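PDB 2I2X: methyltransferase 1 from Methanosarcina barkeri, which transfers the methyl group of methanol to the cob(I)amide cofactor carried by its partner protein MtaC, in the methanol pathway of methanogenesis. Local coordinates for residues 15-23 / 302-310. Sequence-based numbering, arbitrary orientation.
Sequences DEMTFGVSK and LVMQCCDCW
The carbonyl O of C307 takes the backbone N-H of G20 at 2.8 Å, N to O, in the carbonyl plane and with an N-H...O angle of 162°. This bond ties segment 15-23 to the loop leading into 309-311, a strand of the parallel sheet in the TIM barrel of MtaB, away from the metal and corrinoid sites. Around it the two backbones come very close: the CA atoms of F19 and C306 lie 3.7 Å apart. F19 holds its CG between the backbone N and the carbonyl carbon (chi1 52°), which carries the ring past the turn at 304-307, with CD1 3.4 Å from Q305 O and CB 3.4 Å from M304 O. The side chain of F19 also touches M356 of helix 349-361 and M340 and L344 of helix 325-345, and an alanine here would probably open a gap between the turn and these two helices. C306 SG rests against M17 CB at 3.7 Å. D308 divides its carboxylate: OD2 forms a salt bridge with K277 of helix 273-280, while OD1 lies against the backbone of V21, with V21 C 3.5 Å from D308 OD1.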
loop_
_atom_site.group_PDB
_atom_site.type_symbol
_atom_site.label_atom_id
_atom_site.label_comp_id
_atom_site.label_asym_id
_atom_site.label_seq_id
_atom_site.Cartn_x
_atom_site.Cartn_y
_atom_site.Cartn_z
ATOM N N ASP A 15 28.891 5.428 15.278
ATOM C CA ASP A 15 28.372 4.291 16.024
ATOM C C ASP A 15 27.476 4.669 17.194
ATOM O O ASP A 15 26.807 3.794 17.760
ATOM C CB ASP A 15 29.495 3.363 16.496
ATOM C CG ASP A 15 28.952 2.089 17.110
ATOM O OD1 ASP A 15 28.471 1.230 16.354
ATOM O OD2 ASP A 15 28.976 1.958 18.354
ATOM N N GLU A 16 27.448 5.951 17.540
ATOM C CA GLU A 16 26.591 6.454 18.618
ATOM C C GLU A 16 25.166 6.696 18.109
ATOM O O GLU A 16 24.209 6.838 18.912
ATOM C CB GLU A 16 27.129 7.797 19.165
ATOM C CG GLU A 16 28.094 7.707 20.339
ATOM C CD GLU A 16 28.728 9.062 20.761
ATOM O OE1 GLU A 16 28.391 10.152 20.206
ATOM O OE2 GLU A 16 29.596 9.019 21.682
ATOM N N MET A 17 25.035 6.806 16.789
ATOM C CA MET A 17 23.737 7.028 16.169
ATOM C C MET A 17 22.870 5.745 16.118
ATOM O O MET A 17 23.356 4.623 15.859
ATOM C CB MET A 17 23.916 7.609 14.780
ATOM C CG MET A 17 24.637 8.980 14.770
ATOM S SD MET A 17 24.902 9.574 13.091
ATOM C CE MET A 17 23.283 10.244 12.832
ATOM N N THR A 18 21.586 5.935 16.377
ATOM C CA THR A 18 20.651 4.857 16.335
ATOM C C THR A 18 19.267 5.413 15.997
ATOM O O THR A 18 19.070 6.648 15.954
ATOM C CB THR A 18 20.666 4.030 17.657
ATOM O OG1 THR A 18 20.180 2.717 17.390
ATOM C CG2 THR A 18 19.807 4.662 18.758
ATOM N N PHE A 19 18.314 4.505 15.757
ATOM C CA PHE A 19 16.949 4.929 15.481
ATOM C C PHE A 19 16.125 5.165 16.770
ATOM O O PHE A 19 16.436 4.589 17.822
ATOM C CB PHE A 19 16.281 3.972 14.508
ATOM C CG PHE A 19 16.364 2.496 14.905
ATOM C CD1 PHE A 19 17.003 1.584 14.077
ATOM C CD2 PHE A 19 15.740 2.029 16.056
ATOM C CE1 PHE A 19 17.049 0.208 14.411
ATOM C CE2 PHE A 19 15.786 0.691 16.398
ATOM C CZ PHE A 19 16.441 -0.245 15.573
ATOM N N GLY A 20 15.127 6.044 16.702
ATOM C CA GLY A 20 14.260 6.345 17.842
ATOM C C GLY A 20 14.899 7.104 18.996
ATOM O O GLY A 20 14.234 7.465 20.005
ATOM N N VAL A 21 16.203 7.326 18.885
ATOM C CA VAL A 21 16.817 8.238 19.830
ATOM C C VAL A 21 17.630 9.348 19.194
ATOM O O VAL A 21 18.399 9.164 18.250
ATOM C CB VAL A 21 17.525 7.523 21.098
ATOM C CG1 VAL A 21 17.497 6.023 21.018
ATOM C CG2 VAL A 21 18.907 8.081 21.399
ATOM N N SER A 22 17.415 10.530 19.716
ATOM C CA SER A 22 18.313 11.598 19.367
ATOM C C SER A 22 18.784 12.295 20.623
ATOM O O SER A 22 18.137 12.212 21.680
ATOM C CB SER A 22 17.685 12.529 18.343
ATOM O OG SER A 22 16.343 12.779 18.677
ATOM N N LYS A 23 19.943 12.937 20.502
ATOM C CA LYS A 23 20.550 13.651 21.614
ATOM C C LYS A 23 19.617 14.719 22.189
ATOM O O LYS A 23 19.570 14.906 23.392
ATOM C CB LYS A 23 21.874 14.265 21.179
ATOM C CG LYS A 23 22.653 14.900 22.332
ATOM C CD LYS A 23 23.993 15.503 21.883
ATOM C CE LYS A 23 24.905 15.691 23.085
ATOM N NZ LYS A 23 25.873 16.763 22.855
ATOM N N LEU A 302 17.713 0.998 4.319
ATOM C CA LEU A 302 18.813 1.737 4.876
ATOM C C LEU A 302 18.363 3.011 5.610
ATOM O O LEU A 302 18.926 3.334 6.663
ATOM C CB LEU A 302 19.821 2.059 3.791
ATOM C CG LEU A 302 21.027 2.942 4.142
ATOM C CD1 LEU A 302 22.170 2.599 3.255
ATOM C CD2 LEU A 302 20.681 4.422 4.059
ATOM N N VAL A 303 17.366 3.722 5.084
ATOM C CA VAL A 303 16.937 4.984 5.690
ATOM C C VAL A 303 16.312 4.845 7.095
ATOM O O VAL A 303 16.061 5.861 7.762
ATOM C CB VAL A 303 15.915 5.740 4.782
ATOM C CG1 VAL A 303 16.635 6.366 3.579
ATOM C CG2 VAL A 303 14.781 4.797 4.320
ATOM N N MET A 304 16.042 3.616 7.540
ATOM C CA MET A 304 15.435 3.412 8.855
ATOM C C MET A 304 16.533 3.454 9.913
ATOM O O MET A 304 16.259 3.645 11.117
ATOM C CB MET A 304 14.701 2.048 8.961
ATOM C CG MET A 304 13.352 1.917 8.228
ATOM S SD MET A 304 12.372 0.369 8.428
ATOM C CE MET A 304 13.385 -0.649 7.399
ATOM N N GLN A 305 17.770 3.288 9.445
ATOM C CA GLN A 305 18.929 3.002 10.283
ATOM C C GLN A 305 18.989 3.915 11.514
ATOM O O GLN A 305 19.424 3.494 12.579
ATOM C CB GLN A 305 20.203 3.138 9.439
ATOM C CG GLN A 305 20.498 4.597 9.027
ATOM C CD GLN A 305 21.495 4.746 7.892
ATOM O OE1 GLN A 305 22.400 3.936 7.706
ATOM N NE2 GLN A 305 21.346 5.825 7.142
ATOM N N CYS A 306 18.584 5.176 11.337
ATOM C CA CYS A 306 18.578 6.144 12.408
ATOM C C CYS A 306 17.362 7.054 12.382
ATOM O O CYS A 306 17.430 8.156 12.901
ATOM C CB CYS A 306 19.838 7.001 12.379
ATOM S SG CYS A 306 21.398 6.087 12.482
ATOM N N CYS A 307 16.250 6.624 11.804
ATOM C CA CYS A 307 15.081 7.482 11.781
ATOM C C CYS A 307 14.498 7.660 13.179
ATOM O O CYS A 307 14.713 6.841 14.039
ATOM C CB CYS A 307 14.011 6.920 10.852
ATOM S SG CYS A 307 13.287 5.360 11.435
ATOM N N ASP A 308 13.744 8.734 13.385
ATOM C CA ASP A 308 12.973 8.907 14.601
ATOM C C ASP A 308 11.499 8.741 14.291
ATOM O O ASP A 308 10.745 8.156 15.092
ATOM C CB ASP A 308 13.272 10.252 15.255
ATOM C CG ASP A 308 14.755 10.383 15.641
ATOM O OD1 ASP A 308 15.114 9.992 16.786
ATOM O OD2 ASP A 308 15.566 10.839 14.787
ATOM N N CYS A 309 11.083 9.240 13.126
ATOM C CA CYS A 309 9.722 8.995 12.626
ATOM C C CYS A 309 9.806 8.364 11.249
ATOM O O CYS A 309 10.813 8.512 10.557
ATOM C CB CYS A 309 8.881 10.274 12.642
ATOM S SG CYS A 309 9.092 11.186 14.212
ATOM N N TRP A 310 8.765 7.637 10.870
ATOM C CA TRP A 310 8.810 6.771 9.693
ATOM C C TRP A 310 7.535 7.017 8.925
ATOM O O TRP A 310 6.432 6.822 9.460
ATOM C CB TRP A 310 8.925 5.334 10.144
ATOM C CG TRP A 310 9.051 4.257 9.095
ATOM C CD1 TRP A 310 8.301 3.111 9.023
ATOM C CD2 TRP A 310 10.004 4.180 8.027
ATOM N NE1 TRP A 310 8.713 2.334 7.970
ATOM C CE2 TRP A 310 9.767 2.955 7.345
ATOM C CE3 TRP A 310 11.036 5.018 7.577
ATOM C CZ2 TRP A 310 10.522 2.546 6.227
ATOM C CZ3 TRP A 310 11.794 4.612 6.467
ATOM C CH2 TRP A 310 11.526 3.381 5.803
#